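Local coordinates for similar to yteR (Bacilus subtilis) (Clostridium acetobutylicum, PDB 4WU0), which probably hydrolyses unsaturated rhamnogalacturonan fragments derived from pectin, as a glycoside hydrolase of family 105, at residues H76-K81 / L132-T137; I127-L132 / G199-W204; L174-D179 / A320-K325; Y205-A210 / S267-Y272. One frame throughout, in Å; residues are numbered along the deposited sequence.

In the fold
Interactions 1, 2 and 4 lie near the middle of a chain consistent with the (alpha/alpha)6 barrel of this family; interaction 3 lies about 16 Å from its centre. Interactions 1 and 2 both use helix 129-146 and share L132; their centres lie about 12 Å apart. Interactions 2 and 4 both use helix 199-215, about 10 Å apart between centres. Interaction 3 joins interaction 2, about 10 Å away between centres, through strands 126-128 and 177-179. Along the chain the segments of interactions 1 and 2 alternate, as do those of 2 and 3. Interaction 4 follows interactions 1 and 2 and falls between the segments of interaction 3. Distant parts of the sequence thus meet in a single domain.

Interaction 1 (H76-K81 / L132-T137); sequences HLNNGK and LYMGAT
K81 of helix 80-90 reaches Y133 of helix 129-146, two helices that probably belong to the inner ring of an (alpha/alpha)6 barrel. The lysine chain is extended beyond CG, and this carries NZ across the gap. NZ donates to Y133 O at 2.8 Å, approaching from above the carbonyl plane. It also donates to N78 OD1 at 2.8 Å, here in the carbonyl plane. The same NZ sits 3.2 Å from the centroid of the Y133 ring, over its face, in a cation-pi contact. Backbone, amide and ring together fix the buried ammonium group, and the ring probably helps to stabilise its charge.

N78 and M134 pack beside this site. CB of N78 lies 3.8 Å from M134 SD, and that sulfur also sits at the edge of the Y133 ring, in its plane. CB of L77 approaches M134 O. N78 ND2 is held by Y25 O and by a water that also bonds Y133 OH. Helix 129-146 has a wider pi-type turn here. Within it, L132 O accepts from both T137 N and T137 OG1, which come from opposite faces of its plane.

Interaction 2 (I127-L132 / G199-W204); sequences IWLDGL and GRAMGW
Where strand 126-128 passes into helix 129-146, L129 and D130 pack against A201 and W204 of helix 199-215. Both segments belong to a helical domain consistent with the (alpha/alpha)6 barrel. The contact is buried and has an apolar half and a mixed half.

L129 makes the apolar half. Its CB lies 3.5 Å from A201 O, so the leucine rests on backbone as well as on side chain. One branch, CD1, comes 4.0 Å from A201 CB. The same methyl looks toward the sulfur of M202, with L129 CD1 and M202 SD 4.3 Å apart.

D130 makes the mixed half, at the pyrrole side of the W204 indole. Its CG is 3.3 Å from W204 CD1, and its CB is 3.5 Å from the same carbon. The carboxylate and ring planes are 42° apart, so the two groups neither stack nor lie flush. CG of D130 is turned beside the backbone N (chi1 -46°), which brings OD2 within 3.2 Å of W204 NE1. R200 CG covers one face of the indole from within the same helix, 3.3 Å above its plane.

Around this pair, L129 touches T162 and L166 of helix 152-166. W204 meets the Y133 ring on helix 129-146 and M269 on helix 264-279. Backbone bonds from I127 to Y178 and from L129 to H176 tie the segment to strand 177-179 and its approach.

Interaction 3 (L174-D179 / A320-K325); sequences LYHAYD and AGLGGK
H176 NE2 and A320 O share one water across this contact. The water lies 2.8 Å from H176 NE2, in the plane of the imidazole, and donates to A320 O at 2.8 Å. NE2 has a second, weak hydrogen bond with D130 OD1. The contact joins H176 and the first residue of strand 177-179, part of a two-stranded antiparallel sheet, to the loop that follows strand 311-317. Both lie within a chain consistent with the (alpha/alpha)6 barrel of the family.

The other ring nitrogen, ND1, is hydrogen-bonded to Y335 OH. With both nitrogens engaged, rotation of the imidazole is restricted. CG of H176 is turned anti to the backbone N (chi1 -175°), which extends the ring toward the loop. There its CE1 comes 4.0 Å from G321 CA. L322 O is hydrogen-bonded to R328 and G321 N to Y334 OH, so the loop backbone is anchored on its own side.

L322 comes over one face of the same ring. Its CD1 lies 4.2 Å from the H176 ring centroid, 23° off the normal, in a CH-pi contact displaced toward the rim. The leucine and the histidine point past each other, one from each segment. The same CD1 also meets A177. A177 CB and L322 CD1 are modelled 3.2 Å apart, unusually close for two methyl groups, so the exact spacing is doubtful.

Interaction 4 (Y205-A210 / S267-Y272); sequences YVMALA and SSMIVY
Two neighbouring helices that run in nearly the same direction, 199-215 and 264-279, meet here through M207, M269 and Y272. The axes of segments 205-210 and 267-272 come within 8.7 Å, at an angle of 28°. Such a pair is consistent with successive inner helices of an (alpha/alpha)6 barrel.

M207 buries the most surface. Its chain runs straight out through CG and SD and then bends at the last torsion (chi3 -59°), which folds CE back toward the partner helix. CG lies 3.5 Å from Y272 CE2, and CE lies 3.6 Å from Y272 CD2. The methionine crosses the tyrosine side chain at about a right angle and touches the ring at CD2 and CE2. The sulfur is farther off, with M207 SD 4.9 Å from the Y272 ring centroid in an oblique Met-aromatic contact. CE also packs on M269, 3.8 Å from M269 CG. Just before M207, V206 CG2 rests against the backbone of the other helix, 4.3 Å from I270 CA.

Helix 345-360 adds P350 against M269 and L353 against Y272. The polar end of the tyrosine leads to other partners: its OH is hydrogen-bonded to D211 OD1 and K276 NZ. No hydrogen bond crosses between the two segments. Cohesion between them probably rests mainly on apolar packing and the Met-aromatic contact, while the buried hydroxyl is satisfied beyond them.

Interaction 1 (H76-K81 / L132-T137)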
loop_
_atom_site.group_PDB
_atom_site.type_symbol
_atom_site.label_atom_id
_atom_site.label_comp_id
_atom_site.label_asym_id
_atom_site.label_seq_id
_atom_site.Cartn_x
_atom_site.Cartn_y
_atom_site.Cartn_z
ATOM N N HIS A 76 7.231 5.929 -7.649
ATOM C CA HIS A 76 6.794 7.183 -8.261
ATOM C C HIS A 76 5.484 7.087 -9.033
ATOM O O HIS A 76 4.943 8.118 -9.428
ATOM C CB HIS A 76 7.872 7.711 -9.201
ATOM C CG HIS A 76 9.013 8.343 -8.491
ATOM N ND1 HIS A 76 9.089 8.396 -7.118
ATOM C CD2 HIS A 76 10.116 8.974 -8.952
ATOM C CE1 HIS A 76 10.195 9.029 -6.765
ATOM N NE2 HIS A 76 10.832 9.390 -7.858
ATOM N N LEU A 77 4.955 5.880 -9.232
ATOM C CA LEU A 77 3.661 5.704 -9.886
ATOM C C LEU A 77 2.469 5.804 -8.938
ATOM O O LEU A 77 1.349 6.048 -9.371
ATOM C CB LEU A 77 3.609 4.373 -10.639
ATOM C CG LEU A 77 4.680 4.242 -11.718
ATOM C CD1 LEU A 77 4.522 2.902 -12.411
ATOM C CD2 LEU A 77 4.631 5.367 -12.744
ATOM N N ASN A 78 2.690 5.601 -7.649
ATOM C CA ASN A 78 1.548 5.486 -6.754
ATOM C C ASN A 78 0.648 6.722 -6.743
ATOM O O ASN A 78 -0.567 6.606 -6.651
ATOM C CB ASN A 78 1.965 5.210 -5.331
ATOM C CG ASN A 78 0.784 4.743 -4.498
ATOM O OD1 ASN A 78 0.178 3.727 -4.809
ATOM N ND2 ASN A 78 0.412 5.504 -3.489
ATOM N N ASN A 79 1.257 7.897 -6.816
ATOM C CA ASN A 79 0.516 9.148 -6.739
ATOM C C ASN A 79 -0.335 9.402 -7.992
ATOM O O ASN A 79 -1.150 10.300 -8.014
ATOM C CB ASN A 79 1.465 10.310 -6.461
ATOM C CG ASN A 79 2.008 10.306 -5.058
ATOM O OD1 ASN A 79 1.522 9.595 -4.176
ATOM N ND2 ASN A 79 3.023 11.120 -4.828
ATOM N N GLY A 80 -0.180 8.571 -9.020
ATOM C CA GLY A 80 -1.105 8.608 -10.123
ATOM C C GLY A 80 -2.535 8.246 -9.734
ATOM O O GLY A 80 -3.491 8.651 -10.390
ATOM N N LYS A 81 -2.707 7.446 -8.691
ATOM C CA LYS A 81 -4.045 7.062 -8.267
ATOM C C LYS A 81 -4.859 8.274 -7.841
ATOM O O LYS A 81 -5.994 8.439 -8.288
ATOM C CB LYS A 81 -3.986 6.051 -7.142
ATOM C CG LYS A 81 -3.261 4.775 -7.512
ATOM C CD LYS A 81 -2.969 3.983 -6.266
ATOM C CE LYS A 81 -2.252 2.689 -6.557
ATOM N NZ LYS A 81 -1.990 1.962 -5.271
ATOM N N LEU A 132 4.054 -3.888 -5.898
ATOM C CA LEU A 132 2.798 -4.344 -6.454
ATOM C C LEU A 132 1.686 -3.356 -6.184
ATOM O O LEU A 132 0.767 -3.230 -6.981
ATOM C CB LEU A 132 2.428 -5.726 -5.905
ATOM C CG LEU A 132 3.086 -6.900 -6.635
ATOM C CD1 LEU A 132 2.547 -7.016 -8.049
ATOM C CD2 LEU A 132 4.607 -6.790 -6.632
ATOM N N TYR A 133 1.764 -2.649 -5.062
ATOM C CA TYR A 133 0.766 -1.640 -4.727
ATOM C C TYR A 133 1.040 -0.358 -5.500
ATOM O O TYR A 133 0.109 0.267 -6.009
ATOM C CB TYR A 133 0.791 -1.319 -3.232
ATOM C CG TYR A 133 -0.286 -0.349 -2.819
ATOM C CD1 TYR A 133 -1.605 -0.750 -2.743
ATOM C CD2 TYR A 133 0.010 0.969 -2.526
ATOM C CE1 TYR A 133 -2.572 0.129 -2.366
ATOM C CE2 TYR A 133 -0.960 1.857 -2.144
ATOM C CZ TYR A 133 -2.250 1.437 -2.053
ATOM O OH TYR A 133 -3.236 2.323 -1.647
ATOM N N MET A 134 2.315 0.033 -5.597
ATOM C CA MET A 134 2.656 1.316 -6.226
ATOM C C MET A 134 2.466 1.305 -7.736
ATOM O O MET A 134 2.110 2.326 -8.344
ATOM C CB MET A 134 4.109 1.699 -5.953
ATOM C CG MET A 134 4.564 1.508 -4.518
ATOM S SD MET A 134 3.577 2.418 -3.348
ATOM C CE MET A 134 4.258 1.744 -1.815
ATOM N N GLY A 135 2.797 0.171 -8.339
ATOM C CA GLY A 135 2.964 0.066 -9.782
ATOM C C GLY A 135 1.828 -0.672 -10.443
ATOM O O GLY A 135 0.991 -0.056 -11.058
ATOM N N ALA A 136 1.810 -1.990 -10.290
ATOM C CA ALA A 136 0.767 -2.808 -10.894
ATOM C C ALA A 136 -0.633 -2.319 -10.556
ATOM O O ALA A 136 -1.501 -2.284 -11.429
ATOM C CB ALA A 136 0.930 -4.246 -10.471
ATOM N N THR A 137 -0.863 -1.931 -9.300
ATOM C CA THR A 137 -2.183 -1.461 -8.886
ATOM C C THR A 137 -2.553 -0.106 -9.512
ATOM O O THR A 137 -3.707 0.115 -9.889
ATOM C CB THR A 137 -2.322 -1.426 -7.333
ATOM O OG1 THR A 137 -2.052 -2.734 -6.820
ATOM C CG2 THR A 137 -3.696 -1.004 -6.872
HETATM O O HOH W 1 -2.472 4.844 -2.689
#

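Interaction 2 (I127-L132 / G199-W204)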
loop_
_atom_site.group_PDB
_atom_site.type_symbol
_atom_site.label_atom_id
_atom_site.label_comp_id
_atom_site.label_asym_id
_atom_site.label_seq_id
_atom_site.Cartn_x
_atom_site.Cartn_y
_atom_site.Cartn_z
ATOM N N ILE A 127 12.094 -7.884 -7.026
ATOM C CA ILE A 127 10.675 -7.672 -6.817
ATOM C C ILE A 127 10.482 -7.459 -5.323
ATOM O O ILE A 127 10.803 -8.339 -4.536
ATOM C CB ILE A 127 9.828 -8.878 -7.236
ATOM C CG1 ILE A 127 10.045 -9.188 -8.724
ATOM C CG2 ILE A 127 8.344 -8.602 -6.943
ATOM C CD1 ILE A 127 9.456 -10.515 -9.173
ATOM N N TRP A 128 9.972 -6.299 -4.926
ATOM C CA TRP A 128 9.566 -6.070 -3.534
ATOM C C TRP A 128 8.046 -5.984 -3.477
ATOM O O TRP A 128 7.412 -5.430 -4.394
ATOM C CB TRP A 128 10.108 -4.759 -2.969
ATOM C CG TRP A 128 11.594 -4.497 -3.024
ATOM C CD1 TRP A 128 12.546 -5.119 -3.791
ATOM C CD2 TRP A 128 12.277 -3.480 -2.283
ATOM N NE1 TRP A 128 13.783 -4.546 -3.554
ATOM C CE2 TRP A 128 13.639 -3.537 -2.638
ATOM C CE3 TRP A 128 11.863 -2.523 -1.354
ATOM C CZ2 TRP A 128 14.589 -2.676 -2.092
ATOM C CZ3 TRP A 128 12.801 -1.680 -0.814
ATOM C CH2 TRP A 128 14.149 -1.752 -1.182
ATOM N N LEU A 129 7.454 -6.537 -2.421
ATOM C CA LEU A 129 5.991 -6.550 -2.323
ATOM C C LEU A 129 5.424 -5.136 -2.447
ATOM O O LEU A 129 4.357 -4.951 -3.061
ATOM C CB LEU A 129 5.523 -7.167 -0.998
ATOM C CG LEU A 129 5.727 -8.671 -0.801
ATOM C CD1 LEU A 129 5.182 -9.130 0.511
ATOM C CD2 LEU A 129 5.086 -9.438 -1.953
ATOM N N ASP A 130 6.097 -4.155 -1.837
ATOM C CA ASP A 130 5.647 -2.770 -1.885
ATOM C C ASP A 130 5.269 -2.358 -3.307
ATOM O O ASP A 130 4.291 -1.644 -3.503
ATOM C CB ASP A 130 6.728 -1.761 -1.403
ATOM C CG ASP A 130 7.430 -2.152 -0.118
ATOM O OD1 ASP A 130 7.775 -3.317 0.063
ATOM O OD2 ASP A 130 7.673 -1.248 0.720
ATOM N N GLY A 131 6.074 -2.761 -4.296
ATOM C CA GLY A 131 5.899 -2.330 -5.667
ATOM C C GLY A 131 4.616 -2.762 -6.337
ATOM O O GLY A 131 4.153 -2.118 -7.271
ATOM N N LEU A 132 4.054 -3.888 -5.898
ATOM C CA LEU A 132 2.798 -4.344 -6.454
ATOM C C LEU A 132 1.686 -3.356 -6.184
ATOM O O LEU A 132 0.767 -3.230 -6.981
ATOM C CB LEU A 132 2.428 -5.726 -5.905
ATOM C CG LEU A 132 3.086 -6.900 -6.635
ATOM C CD1 LEU A 132 2.547 -7.016 -8.049
ATOM C CD2 LEU A 132 4.607 -6.790 -6.632
ATOM N N GLY A 199 5.500 -6.721 8.225
ATOM C CA GLY A 199 4.091 -6.384 8.283
ATOM C C GLY A 199 3.615 -5.483 7.161
ATOM O O GLY A 199 2.637 -5.784 6.464
ATOM N N ARG A 200 4.286 -4.352 6.983
ATOM C CA ARG A 200 3.814 -3.408 5.978
ATOM C C ARG A 200 3.919 -3.981 4.556
ATOM O O ARG A 200 3.059 -3.708 3.725
ATOM C CB ARG A 200 4.532 -2.059 6.082
ATOM C CG ARG A 200 4.135 -1.128 4.940
ATOM C CD ARG A 200 4.268 0.363 5.210
ATOM N NE ARG A 200 5.646 0.847 5.281
ATOM C CZ ARG A 200 6.200 1.424 6.340
ATOM N NH1 ARG A 200 7.439 1.872 6.256
ATOM N NH2 ARG A 200 5.522 1.613 7.463
ATOM N N ALA A 201 4.926 -4.790 4.300
ATOM C CA ALA A 201 5.063 -5.405 2.977
ATOM C C ALA A 201 3.894 -6.322 2.669
ATOM O O ALA A 201 3.315 -6.270 1.562
ATOM C CB ALA A 201 6.351 -6.129 2.872
ATOM N N MET A 202 3.515 -7.175 3.616
ATOM C CA MET A 202 2.301 -7.950 3.415
ATOM C C MET A 202 1.087 -7.053 3.264
ATOM O O MET A 202 0.207 -7.341 2.477
ATOM C CB MET A 202 2.066 -8.940 4.552
ATOM C CG MET A 202 2.870 -10.214 4.442
ATOM S SD MET A 202 2.438 -11.240 3.009
ATOM C CE MET A 202 0.747 -11.751 3.352
ATOM N N GLY A 203 1.023 -5.970 4.032
ATOM C CA GLY A 203 -0.062 -5.008 3.903
ATOM C C GLY A 203 -0.158 -4.441 2.487
ATOM O O GLY A 203 -1.242 -4.355 1.923
ATOM N N TRP A 204 0.970 -4.044 1.905
ATOM C CA TRP A 204 0.965 -3.544 0.538
ATOM C C TRP A 204 0.359 -4.568 -0.411
ATOM O O TRP A 204 -0.455 -4.238 -1.266
ATOM C CB TRP A 204 2.373 -3.245 0.049
ATOM C CG TRP A 204 3.080 -2.027 0.667
ATOM C CD1 TRP A 204 4.359 -1.998 1.159
ATOM C CD2 TRP A 204 2.581 -0.682 0.804
ATOM N NE1 TRP A 204 4.678 -0.739 1.581
ATOM C CE2 TRP A 204 3.601 0.081 1.391
ATOM C CE3 TRP A 204 1.374 -0.051 0.492
ATOM C CZ2 TRP A 204 3.453 1.427 1.685
ATOM C CZ3 TRP A 204 1.240 1.290 0.774
ATOM C CH2 TRP A 204 2.274 2.016 1.358
#

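Interaction 3 (L174-D179 / A320-K325)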
loop_
_atom_site.group_PDB
_atom_site.type_symbol
_atom_site.label_atom_id
_atom_site.label_comp_id
_atom_site.label_asym_id
_atom_site.label_seq_id
_atom_site.Cartn_x
_atom_site.Cartn_y
_atom_site.Cartn_z
ATOM N N LEU A 174 4.324 -14.047 2.629
ATOM C CA LEU A 174 5.263 -13.685 1.570
ATOM C C LEU A 174 6.361 -12.798 2.132
ATOM O O LEU A 174 6.111 -11.870 2.908
ATOM C CB LEU A 174 4.563 -12.942 0.416
ATOM C CG LEU A 174 3.724 -13.760 -0.565
ATOM C CD1 LEU A 174 2.485 -14.309 0.093
ATOM C CD2 LEU A 174 3.344 -12.931 -1.791
ATOM N N TYR A 175 7.589 -13.112 1.758
ATOM C CA TYR A 175 8.737 -12.331 2.170
ATOM C C TYR A 175 8.707 -10.954 1.525
ATOM O O TYR A 175 8.118 -10.754 0.470
ATOM C CB TYR A 175 10.030 -13.045 1.790
ATOM C CG TYR A 175 10.223 -14.358 2.481
ATOM C CD1 TYR A 175 10.813 -14.425 3.728
ATOM C CD2 TYR A 175 9.811 -15.540 1.888
ATOM C CE1 TYR A 175 10.987 -15.645 4.371
ATOM C CE2 TYR A 175 9.973 -16.748 2.530
ATOM C CZ TYR A 175 10.560 -16.786 3.765
ATOM O OH TYR A 175 10.736 -17.992 4.398
ATOM N N HIS A 176 9.392 -10.011 2.156
ATOM C CA HIS A 176 9.414 -8.618 1.729
ATOM C C HIS A 176 9.922 -8.465 0.275
ATOM O O HIS A 176 9.317 -7.763 -0.531
ATOM C CB HIS A 176 10.309 -7.858 2.699
ATOM C CG HIS A 176 10.373 -6.376 2.488
ATOM N ND1 HIS A 176 11.108 -5.558 3.320
ATOM C CD2 HIS A 176 9.823 -5.565 1.556
ATOM C CE1 HIS A 176 11.011 -4.310 2.904
ATOM N NE2 HIS A 176 10.222 -4.283 1.850
ATOM N N ALA A 177 11.007 -9.156 -0.061
ATOM C CA ALA A 177 11.641 -8.974 -1.360
ATOM C C ALA A 177 12.334 -10.225 -1.873
ATOM O O ALA A 177 12.642 -11.163 -1.114
ATOM C CB ALA A 177 12.654 -7.833 -1.290
ATOM N N TYR A 178 12.623 -10.175 -3.173
ATOM C CA TYR A 178 13.174 -11.270 -3.959
ATOM C C TYR A 178 14.179 -10.673 -4.938
ATOM O O TYR A 178 13.868 -9.686 -5.599
ATOM C CB TYR A 178 12.032 -11.941 -4.731
ATOM C CG TYR A 178 12.424 -12.908 -5.812
ATOM C CD1 TYR A 178 13.114 -14.074 -5.523
ATOM C CD2 TYR A 178 12.072 -12.668 -7.135
ATOM C CE1 TYR A 178 13.462 -14.971 -6.527
ATOM C CE2 TYR A 178 12.406 -13.563 -8.140
ATOM C CZ TYR A 178 13.093 -14.712 -7.828
ATOM O OH TYR A 178 13.420 -15.598 -8.840
ATOM N N ASP A 179 15.374 -11.257 -5.020
ATOM C CA ASP A 179 16.371 -10.884 -6.015
ATOM C C ASP A 179 16.552 -12.062 -6.972
ATOM O O ASP A 179 17.175 -13.061 -6.636
ATOM C CB ASP A 179 17.715 -10.569 -5.364
ATOM C CG ASP A 179 18.747 -10.093 -6.362
ATOM O OD1 ASP A 179 18.457 -10.065 -7.571
ATOM O OD2 ASP A 179 19.865 -9.759 -5.943
ATOM N N ALA A 320 11.413 1.107 5.831
ATOM C CA ALA A 320 12.246 -0.089 5.775
ATOM C C ALA A 320 12.469 -0.430 4.313
ATOM O O ALA A 320 11.642 -0.105 3.449
ATOM C CB ALA A 320 11.608 -1.251 6.474
ATOM N N GLY A 321 13.596 -1.076 4.051
ATOM C CA GLY A 321 13.932 -1.549 2.729
ATOM C C GLY A 321 15.141 -2.457 2.793
ATOM O O GLY A 321 15.628 -2.774 3.875
ATOM N N LEU A 322 15.621 -2.892 1.627
ATOM C CA LEU A 322 16.723 -3.821 1.540
ATOM C C LEU A 322 17.851 -3.205 0.713
ATOM O O LEU A 322 17.612 -2.407 -0.197
ATOM C CB LEU A 322 16.240 -5.145 0.931
ATOM C CG LEU A 322 15.254 -5.786 1.917
ATOM C CD1 LEU A 322 14.295 -6.720 1.263
ATOM C CD2 LEU A 322 16.030 -6.502 3.011
ATOM N N GLY A 323 19.073 -3.596 1.031
ATOM C CA GLY A 323 20.238 -3.134 0.295
ATOM C C GLY A 323 20.355 -1.626 0.331
ATOM O O GLY A 323 20.113 -1.007 1.360
ATOM N N GLY A 324 20.724 -1.029 -0.799
ATOM C CA GLY A 324 20.909 0.408 -0.877
ATOM C C GLY A 324 22.220 0.856 -0.246
ATOM O O GLY A 324 23.077 0.034 0.074
ATOM N N LYS A 325 22.357 2.165 -0.050
ATOM C CA LYS A 325 23.625 2.740 0.383
ATOM C C LYS A 325 24.030 2.224 1.765
ATOM O O LYS A 325 25.225 2.077 2.043
ATOM C CB LYS A 325 23.559 4.274 0.378
ATOM C CG LYS A 325 22.665 4.883 1.457
ATOM C CD LYS A 325 22.900 6.387 1.595
ATOM C CE LYS A 325 22.230 6.956 2.848
ATOM N NZ LYS A 325 22.736 8.325 3.160
HETATM O O HOH W 2 10.269 -1.472 1.420
#

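Interaction 4 (Y205-A210 / S267-Y272)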
loop_
_atom_site.group_PDB
_atom_site.type_symbol
_atom_site.label_atom_id
_atom_site.label_comp_id
_atom_site.label_asym_id
_atom_site.label_seq_id
_atom_site.Cartn_x
_atom_site.Cartn_y
_atom_site.Cartn_z
ATOM N N TYR A 205 0.783 -5.819 -0.265
ATOM C CA TYR A 205 0.364 -6.848 -1.203
ATOM C C TYR A 205 -1.133 -7.141 -1.072
ATOM O O TYR A 205 -1.825 -7.292 -2.089
ATOM C CB TYR A 205 1.183 -8.129 -1.032
ATOM C CG TYR A 205 0.995 -9.134 -2.143
ATOM C CD1 TYR A 205 1.453 -8.885 -3.425
ATOM C CD2 TYR A 205 0.389 -10.351 -1.897
ATOM C CE1 TYR A 205 1.280 -9.817 -4.459
ATOM C CE2 TYR A 205 0.240 -11.291 -2.912
ATOM C CZ TYR A 205 0.677 -11.010 -4.181
ATOM O OH TYR A 205 0.496 -11.921 -5.181
ATOM N N VAL A 206 -1.651 -7.239 0.154
ATOM C CA VAL A 206 -3.096 -7.476 0.283
ATOM C C VAL A 206 -3.955 -6.281 -0.146
ATOM O O VAL A 206 -5.013 -6.461 -0.757
ATOM C CB VAL A 206 -3.527 -8.048 1.660
ATOM C CG1 VAL A 206 -2.903 -9.410 1.866
ATOM C CG2 VAL A 206 -3.179 -7.131 2.805
ATOM N N MET A 207 -3.502 -5.059 0.117
ATOM C CA MET A 207 -4.204 -3.905 -0.429
ATOM C C MET A 207 -4.174 -3.925 -1.947
ATOM O O MET A 207 -5.187 -3.635 -2.596
ATOM C CB MET A 207 -3.606 -2.594 0.021
ATOM C CG MET A 207 -4.435 -1.453 -0.395
ATOM S SD MET A 207 -3.773 0.041 0.311
ATOM C CE MET A 207 -3.897 -0.445 1.958
ATOM N N ALA A 208 -3.009 -4.229 -2.498
ATOM C CA ALA A 208 -2.829 -4.278 -3.944
ATOM C C ALA A 208 -3.786 -5.274 -4.570
ATOM O O ALA A 208 -4.392 -4.989 -5.603
ATOM C CB ALA A 208 -1.404 -4.624 -4.294
ATOM N N LEU A 209 -3.924 -6.445 -3.951
ATOM C CA LEU A 209 -4.850 -7.447 -4.454
ATOM C C LEU A 209 -6.296 -6.946 -4.418
ATOM O O LEU A 209 -7.014 -7.000 -5.429
ATOM C CB LEU A 209 -4.721 -8.762 -3.677
ATOM C CG LEU A 209 -3.455 -9.593 -3.945
ATOM C CD1 LEU A 209 -3.200 -10.586 -2.821
ATOM C CD2 LEU A 209 -3.619 -10.357 -5.246
ATOM N N ALA A 210 -6.732 -6.463 -3.265
ATOM C CA ALA A 210 -8.101 -6.002 -3.130
ATOM C C ALA A 210 -8.416 -4.885 -4.128
ATOM O O ALA A 210 -9.469 -4.885 -4.758
ATOM C CB ALA A 210 -8.383 -5.534 -1.700
ATOM N N SER A 267 -0.751 -3.206 10.164
ATOM C CA SER A 267 -2.010 -3.637 10.760
ATOM C C SER A 267 -3.197 -2.955 10.100
ATOM O O SER A 267 -4.202 -3.596 9.825
ATOM C CB SER A 267 -2.014 -3.351 12.272
ATOM O OG SER A 267 -1.071 -4.173 12.942
ATOM N N SER A 268 -3.091 -1.654 9.842
ATOM C CA SER A 268 -4.191 -0.918 9.217
ATOM C C SER A 268 -4.462 -1.409 7.800
ATOM O O SER A 268 -5.616 -1.504 7.361
ATOM C CB SER A 268 -3.894 0.585 9.204
ATOM O OG SER A 268 -3.918 1.148 10.514
ATOM N N MET A 269 -3.385 -1.679 7.074
ATOM C CA MET A 269 -3.485 -2.161 5.694
ATOM C C MET A 269 -4.185 -3.510 5.667
ATOM O O MET A 269 -5.037 -3.764 4.800
ATOM C CB MET A 269 -2.106 -2.315 5.091
ATOM C CG MET A 269 -1.417 -1.035 4.809
ATOM S SD MET A 269 0.190 -1.317 4.056
ATOM C CE MET A 269 0.769 0.364 4.020
ATOM N N ILE A 270 -3.839 -4.358 6.625
ATOM C CA ILE A 270 -4.426 -5.702 6.700
ATOM C C ILE A 270 -5.910 -5.587 7.026
ATOM O O ILE A 270 -6.740 -6.281 6.445
ATOM C CB ILE A 270 -3.690 -6.565 7.738
ATOM C CG1 ILE A 270 -2.266 -6.812 7.249
ATOM C CG2 ILE A 270 -4.417 -7.880 8.006
ATOM C CD1 ILE A 270 -1.300 -7.319 8.290
ATOM N N VAL A 271 -6.258 -4.727 7.980
ATOM C CA VAL A 271 -7.666 -4.548 8.344
ATOM C C VAL A 271 -8.478 -4.002 7.173
ATOM O O VAL A 271 -9.601 -4.433 6.925
ATOM C CB VAL A 271 -7.786 -3.622 9.574
ATOM C CG1 VAL A 271 -9.255 -3.233 9.839
ATOM C CG2 VAL A 271 -7.204 -4.351 10.787
ATOM N N TYR A 272 -7.916 -3.056 6.442
ATOM C CA TYR A 272 -8.557 -2.524 5.244
ATOM C C TYR A 272 -8.846 -3.636 4.247
ATOM O O TYR A 272 -9.945 -3.723 3.719
ATOM C CB TYR A 272 -7.645 -1.486 4.608
ATOM C CG TYR A 272 -8.024 -1.090 3.195
ATOM C CD1 TYR A 272 -9.064 -0.210 2.955
ATOM C CD2 TYR A 272 -7.348 -1.612 2.110
ATOM C CE1 TYR A 272 -9.398 0.168 1.661
ATOM C CE2 TYR A 272 -7.667 -1.238 0.820
ATOM C CZ TYR A 272 -8.679 -0.345 0.602
ATOM O OH TYR A 272 -8.962 0.027 -0.686
#